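PDB 5Y2W: rubisco operon transcriptional regulator from Synechocystis sp., which probably acts as a LysR-type transcriptional repressor that senses 2-phosphoglycolate through its regulatory domain and so links carbon and nitrogen metabolism. Local coordinates for residues A16-T19 and T20-Y23; L138-S142 and N143-K147. One frame throughout, in Å; residues are numbered along the deposited sequence.

Interaction 1: residues A16-T19 and T20-Y23; sequences AVIT and TAKY. With PGA (2-phosphoglycolic acid), chain B.
The 2-phosphoglycolate pocket of the LysR regulatory domain opens at the end of strand 11-18, where Ile-18, Thr-19 and Thr-20 meet the ligand as the chain turns toward helix 24-35. Two threonine hydroxyls divide the ligand: Thr-19 OG1 donates to phosphate oxygen O2P at 2.6 Å, and Thr-20 OG1 to carboxylate oxygen O1, also at 2.6 Å. Both hydroxyls sit between their own backbone N and carbonyl carbon (chi1 53° and 52°), which turns them to the ligand. Ile-18 flanks the ligand's carbon chain, its CD1 3.3 Å from ligand C1 and close to Thr-20 OG1. The turn is tied by its backbone: Ala-21 N reaches Ile-18 O at 3.0 Å, and Lys-22 N reaches Thr-19 O at 3.3 Å. Val-17, which also packs on strand 39-46, sets its CB 4.1 Å from Ala-21 CB. Arg-113 and Asn-143 also bond to Thr-19 OG1, the former weakly, and Arg-185, Ser-117 and Asn-82 are among the other ligand partners. The Lys-22 chain runs against the Thr-19 carbonyl: CG lies 3.1 Å from Thr-19 O, and the bend at chi3 (57°) brings CE back to 3.3 Å from that oxygen.

Interaction 2: residues L138-S142 and N143-K147; sequences LELGS and NEAIK
Ser-142 turns its hydroxyl back over the first turn of helix 143-151, where OG meets two backbone N-H groups. The bond from Ala-145 N is nearly straight, 3.1 Å to Ser-142 OG with an N-H...O angle of 171°; that from Glu-144 N, 3.0 Å to the same OG, is bent and weak. With OG swung away from its own backbone N (chi1 152°), the hydroxyl faces the helix start, while Ser-142 CB rests 3.7 Å from Ala-145 CB. The serine's other oxygen is engaged as well: Ile-146 N reaches Ser-142 O at 3.1 Å, and the CG1 arm of Ile-146 lies alongside that carbonyl. If an alanine stood here, Ala-145 N and Glu-144 N would probably lose their side-chain acceptor, leaving the helix start less firmly fixed.

Leu-140 points at the helix. Its CB touches two side chains, 4.0 Å from Ile-146 CG1 and 4.1 Å from Ala-145 CB, while CD1 reaches on to the Ala-145 carbonyl. Gly-141 makes the bend between strand and helix, an inverse gamma turn in which Ser-142 N bonds to Leu-140 O at 2.8 Å. The Asn-143 side chain leads away from 138-142, its nearest atom about 5 Å from the bound ligand, with OD1 bonded to Arg-113. Strand 138-140 pairs in parallel with a strand of the second subunit, and Leu-140 packs on Leu-43 of that subunit, so the leucine serves both helix and interface. The whole is a serine N-cap closing a tight strand-to-helix connection in the LysR regulatory domain, beside its ligand pocket.

In the fold
Both contacts are largely buried, and each lies where a strand ends, interaction 1 in a hydrogen-bonded turn and interaction 2 in a helix. Interaction 1 sits near the centre of the folded chain, at the end of a strand inside the five-stranded sheet; interaction 2 lies farther out, on a strand continued by the second subunit. Hydroxyls act as donors to an anion in 16-23, as an acceptor at a helix start in 138-147. The two touch beside the pocket, where Asn-143 ND2 is 2.9 Å from Thr-19 OG1, a probable hydrogen bond. Both reach the second subunit, through Lys-22 and Tyr-23 in the one, and through strand 138-140, Glu-144 and Ala-145 in the other.

Interaction 1: residues A16-T19 and T20-Y23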
ATOM      1  N   ALA A  16     -12.471   7.217   2.747  1.00 36.06           N
ATOM      2  CA  ALA A  16     -11.775   5.981   3.034  1.00 38.12           C
ATOM      3  C   ALA A  16     -12.051   4.986   1.898  1.00 42.21           C
ATOM      4  O   ALA A  16     -13.208   4.814   1.465  1.00 45.16           O
ATOM      5  CB  ALA A  16     -12.115   5.431   4.411  1.00 39.60           C
ATOM      6  N   VAL A  17     -10.963   4.382   1.392  1.00 37.51           N
ATOM      7  CA  VAL A  17     -11.032   3.460   0.282  1.00 38.14           C
ATOM      8  C   VAL A  17     -10.348   2.114   0.578  1.00 40.62           C
ATOM      9  O   VAL A  17      -9.366   2.010   1.341  1.00 40.95           O
ATOM     10  CB  VAL A  17     -10.541   4.081  -1.065  1.00 36.26           C
ATOM     11  CG1 VAL A  17     -11.178   5.432  -1.311  1.00 34.36           C
ATOM     12  CG2 VAL A  17      -9.024   4.174  -1.170  1.00 34.58           C
ATOM     13  N   ILE A  18     -10.861   1.074  -0.062  1.00 41.38           N
ATOM     14  CA  ILE A  18     -10.187  -0.223  -0.004  1.00 39.91           C
ATOM     15  C   ILE A  18      -8.852  -0.200  -0.769  1.00 37.59           C
ATOM     16  O   ILE A  18      -8.634   0.638  -1.636  1.00 36.80           O
ATOM     17  CB  ILE A  18     -11.093  -1.340  -0.497  1.00 43.47           C
ATOM     18  CG1 ILE A  18     -11.645  -0.988  -1.881  1.00 41.51           C
ATOM     19  CG2 ILE A  18     -12.167  -1.612   0.551  1.00 43.37           C
ATOM     20  CD1 ILE A  18     -12.145  -2.172  -2.630  1.00 47.95           C
ATOM     21  N   THR A  19      -7.978  -1.162  -0.482  1.00 36.03           N
ATOM     22  CA  THR A  19      -6.599  -1.063  -0.906  1.00 34.17           C
ATOM     23  C   THR A  19      -6.486  -0.928  -2.403  1.00 34.50           C
ATOM     24  O   THR A  19      -5.650  -0.198  -2.904  1.00 38.29           O
ATOM     25  CB  THR A  19      -5.793  -2.303  -0.489  1.00 32.75           C
ATOM     26  OG1 THR A  19      -6.486  -3.460  -0.976  1.00 33.30           O
ATOM     27  CG2 THR A  19      -5.636  -2.379   1.016  1.00 33.00           C
ATOM     28  N   THR A  20      -7.332  -1.616  -3.124  1.00 32.02           N
ATOM     29  CA  THR A  20      -7.158  -1.737  -4.557  1.00 33.66           C
ATOM     30  C   THR A  20      -7.533  -0.452  -5.330  1.00 35.93           C
ATOM     31  O   THR A  20      -7.303  -0.324  -6.550  1.00 35.18           O
ATOM     32  CB  THR A  20      -8.004  -2.919  -5.055  1.00 35.02           C
ATOM     33  OG1 THR A  20      -9.380  -2.782  -4.595  1.00 35.73           O
ATOM     34  CG2 THR A  20      -7.456  -4.181  -4.481  1.00 37.11           C
ATOM     35  N   ALA A  21      -8.158   0.475  -4.622  1.00 36.28           N
ATOM     36  CA  ALA A  21      -8.605   1.762  -5.185  1.00 37.32           C
ATOM     37  C   ALA A  21      -7.624   2.894  -4.972  1.00 39.37           C
ATOM     38  O   ALA A  21      -7.942   4.018  -5.303  1.00 36.26           O
ATOM     39  CB  ALA A  21      -9.947   2.135  -4.569  1.00 37.02           C
ATOM     40  N   LYS A  22      -6.425   2.588  -4.463  1.00 34.23           N
ATOM     41  CA  LYS A  22      -5.440   3.578  -4.098  1.00 39.71           C
ATOM     42  C   LYS A  22      -4.780   4.229  -5.309  1.00 36.57           C
ATOM     43  O   LYS A  22      -4.119   5.225  -5.181  1.00 37.48           O
ATOM     44  CB  LYS A  22      -4.350   2.943  -3.215  1.00 40.75           C
ATOM     45  CG  LYS A  22      -3.597   1.852  -3.959  1.00 45.37           C
ATOM     46  CD  LYS A  22      -2.342   1.410  -3.301  1.00 49.57           C
ATOM     47  CE  LYS A  22      -2.689   0.949  -1.943  1.00 57.09           C
ATOM     48  NZ  LYS A  22      -1.451   0.390  -1.430  1.00 65.17           N
ATOM     49  N   TYR A  23      -4.897   3.646  -6.487  1.00 38.06           N
ATOM     50  CA  TYR A  23      -4.308   4.314  -7.666  1.00 42.76           C
ATOM     51  C   TYR A  23      -5.354   5.165  -8.383  1.00 43.23           C
ATOM     52  O   TYR A  23      -5.110   6.323  -8.709  1.00 41.41           O
ATOM     53  CB  TYR A  23      -3.747   3.296  -8.652  1.00 49.85           C
ATOM     54  CG  TYR A  23      -2.624   2.452  -8.108  1.00 52.03           C
ATOM     55  CD1 TYR A  23      -1.298   2.926  -8.113  1.00 59.43           C
ATOM     56  CD2 TYR A  23      -2.864   1.159  -7.654  1.00 55.45           C
ATOM     57  CE1 TYR A  23      -0.245   2.137  -7.638  1.00 58.92           C
ATOM     58  CE2 TYR A  23      -1.831   0.361  -7.181  1.00 61.39           C
ATOM     59  CZ  TYR A  23      -0.521   0.855  -7.172  1.00 60.47           C
ATOM     60  OH  TYR A  23       0.494   0.049  -6.685  1.00 61.62           O
TER
HETATM   61  P   PGA B 401      -9.246  -5.684   0.503  1.00 38.71           P
HETATM   62  O1P PGA B 401     -10.260  -5.149  -0.636  1.00 37.19           O
HETATM   63  O2P PGA B 401      -8.200  -4.629   0.651  1.00 38.65           O
HETATM   64  O3P PGA B 401      -8.751  -7.034  -0.042  1.00 35.24           O
HETATM   65  O4P PGA B 401     -10.058  -5.656   1.745  1.00 32.70           O
HETATM   66  C2  PGA B 401      -9.932  -4.730  -1.943  1.00 38.72           C
HETATM   67  C1  PGA B 401     -10.907  -5.252  -2.990  1.00 42.33           C
HETATM   68  O1  PGA B 401     -10.724  -4.950  -4.211  1.00 36.48           O
HETATM   69  O2  PGA B 401     -11.857  -5.960  -2.594  1.00 40.77           O

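Interaction 2: residues L138-S142 and N143-K147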
ATOM      1  N   LEU A 138       2.615 -17.927   2.920  1.00 51.82           N
ATOM      2  CA  LEU A 138       2.812 -16.501   2.997  1.00 43.33           C
ATOM      3  C   LEU A 138       1.466 -15.851   3.071  1.00 45.06           C
ATOM      4  O   LEU A 138       0.631 -16.041   2.192  1.00 45.42           O
ATOM      5  CB  LEU A 138       3.532 -15.986   1.769  1.00 44.19           C
ATOM      6  CG  LEU A 138       4.947 -16.494   1.543  1.00 49.71           C
ATOM      7  CD1 LEU A 138       5.542 -15.946   0.273  1.00 46.61           C
ATOM      8  CD2 LEU A 138       5.794 -16.077   2.734  1.00 57.70           C
ATOM      9  N   GLU A 139       1.266 -15.110   4.144  1.00 42.22           N
ATOM     10  CA  GLU A 139       0.149 -14.218   4.292  1.00 43.92           C
ATOM     11  C   GLU A 139       0.757 -12.837   4.274  1.00 42.17           C
ATOM     12  O   GLU A 139       1.390 -12.428   5.242  1.00 40.66           O
ATOM     13  CB  GLU A 139      -0.560 -14.545   5.604  1.00 48.71           C
ATOM     14  CG  GLU A 139      -1.569 -13.535   6.023  1.00 55.25           C
ATOM     15  CD  GLU A 139      -2.303 -13.944   7.274  1.00 66.55           C
ATOM     16  OE1 GLU A 139      -2.608 -13.019   8.089  1.00 71.83           O
ATOM     17  OE2 GLU A 139      -2.597 -15.168   7.419  1.00 65.39           O
ATOM     18  N   LEU A 140       0.619 -12.126   3.145  1.00 39.66           N
ATOM     19  CA  LEU A 140       1.257 -10.811   2.965  1.00 33.69           C
ATOM     20  C   LEU A 140       0.253  -9.671   2.922  1.00 36.45           C
ATOM     21  O   LEU A 140      -0.522  -9.548   1.996  1.00 39.66           O
ATOM     22  CB  LEU A 140       2.131 -10.777   1.750  1.00 37.44           C
ATOM     23  CG  LEU A 140       3.188 -11.860   1.624  1.00 40.65           C
ATOM     24  CD1 LEU A 140       3.992 -11.657   0.349  1.00 42.82           C
ATOM     25  CD2 LEU A 140       4.089 -11.841   2.832  1.00 45.20           C
ATOM     26  N   GLY A 141       0.288  -8.817   3.943  1.00 42.31           N
ATOM     27  CA  GLY A 141      -0.676  -7.745   4.098  1.00 40.65           C
ATOM     28  C   GLY A 141      -0.594  -6.521   3.159  1.00 39.39           C
ATOM     29  O   GLY A 141      -0.695  -5.376   3.610  1.00 36.97           O
ATOM     30  N   SER A 142      -0.478  -6.738   1.862  1.00 37.48           N
ATOM     31  CA  SER A 142      -0.428  -5.636   0.917  1.00 33.61           C
ATOM     32  C   SER A 142      -0.483  -6.240  -0.444  1.00 36.66           C
ATOM     33  O   SER A 142       0.179  -7.253  -0.692  1.00 37.60           O
ATOM     34  CB  SER A 142       0.897  -4.907   1.074  1.00 37.81           C
ATOM     35  OG  SER A 142       1.322  -4.281  -0.115  1.00 43.52           O
ATOM     36  N   ASN A 143      -1.291  -5.675  -1.333  1.00 38.35           N
ATOM     37  CA  ASN A 143      -1.257  -6.076  -2.744  1.00 41.55           C
ATOM     38  C   ASN A 143       0.116  -5.940  -3.388  1.00 38.43           C
ATOM     39  O   ASN A 143       0.486  -6.746  -4.256  1.00 37.08           O
ATOM     40  CB  ASN A 143      -2.302  -5.329  -3.565  1.00 39.76           C
ATOM     41  CG  ASN A 143      -3.719  -5.533  -3.027  1.00 39.61           C
ATOM     42  OD1 ASN A 143      -4.266  -6.649  -3.009  1.00 35.72           O
ATOM     43  ND2 ASN A 143      -4.313  -4.447  -2.560  1.00 37.21           N
ATOM     44  N   GLU A 144       0.871  -4.926  -3.011  1.00 34.01           N
ATOM     45  CA  GLU A 144       2.136  -4.679  -3.696  1.00 38.62           C
ATOM     46  C   GLU A 144       3.080  -5.770  -3.214  1.00 37.95           C
ATOM     47  O   GLU A 144       3.801  -6.317  -3.974  1.00 37.34           O
ATOM     48  CB  GLU A 144       2.748  -3.321  -3.351  1.00 44.25           C
ATOM     49  CG  GLU A 144       1.725  -2.251  -3.015  1.00 51.17           C
ATOM     50  CD  GLU A 144       0.979  -1.893  -4.256  1.00 58.84           C
ATOM     51  OE1 GLU A 144       1.738  -1.704  -5.245  1.00 58.21           O
ATOM     52  OE2 GLU A 144      -0.308  -1.855  -4.268  1.00 60.40           O
ATOM     53  N   ALA A 145       3.038  -6.080  -1.926  1.00 41.19           N
ATOM     54  CA  ALA A 145       3.895  -7.149  -1.348  1.00 40.01           C
ATOM     55  C   ALA A 145       3.662  -8.448  -2.084  1.00 42.33           C
ATOM     56  O   ALA A 145       4.618  -9.107  -2.418  1.00 38.38           O
ATOM     57  CB  ALA A 145       3.578  -7.333   0.118  1.00 39.30           C
ATOM     58  N   ILE A 146       2.378  -8.766  -2.364  1.00 35.43           N
ATOM     59  CA  ILE A 146       2.045  -9.942  -3.053  1.00 35.55           C
ATOM     60  C   ILE A 146       2.544  -9.927  -4.481  1.00 38.53           C
ATOM     61  O   ILE A 146       3.082 -10.930  -4.955  1.00 39.30           O
ATOM     62  CB  ILE A 146       0.536 -10.240  -3.036  1.00 35.64           C
ATOM     63  CG1 ILE A 146       0.090 -10.547  -1.631  1.00 34.37           C
ATOM     64  CG2 ILE A 146       0.267 -11.439  -3.917  1.00 36.53           C
ATOM     65  CD1 ILE A 146      -1.389 -10.776  -1.454  1.00 36.90           C
ATOM     66  N   LYS A 147       2.436  -8.816  -5.186  1.00 41.02           N
ATOM     67  CA  LYS A 147       3.004  -8.780  -6.559  1.00 38.73           C
ATOM     68  C   LYS A 147       4.534  -9.009  -6.562  1.00 37.56           C
ATOM     69  O   LYS A 147       5.076  -9.680  -7.446  1.00 36.03           O
ATOM     70  CB  LYS A 147       2.735  -7.461  -7.229  1.00 38.84           C
ATOM     71  CG  LYS A 147       1.252  -7.292  -7.564  1.00 45.98           C
ATOM     72  CD  LYS A 147       1.017  -6.076  -8.437  1.00 44.50           C
ATOM     73  CE  LYS A 147       1.152  -4.749  -7.698  1.00 45.29           C
ATOM     74  NZ  LYS A 147       1.196  -3.687  -8.735  1.00 45.94           N
TER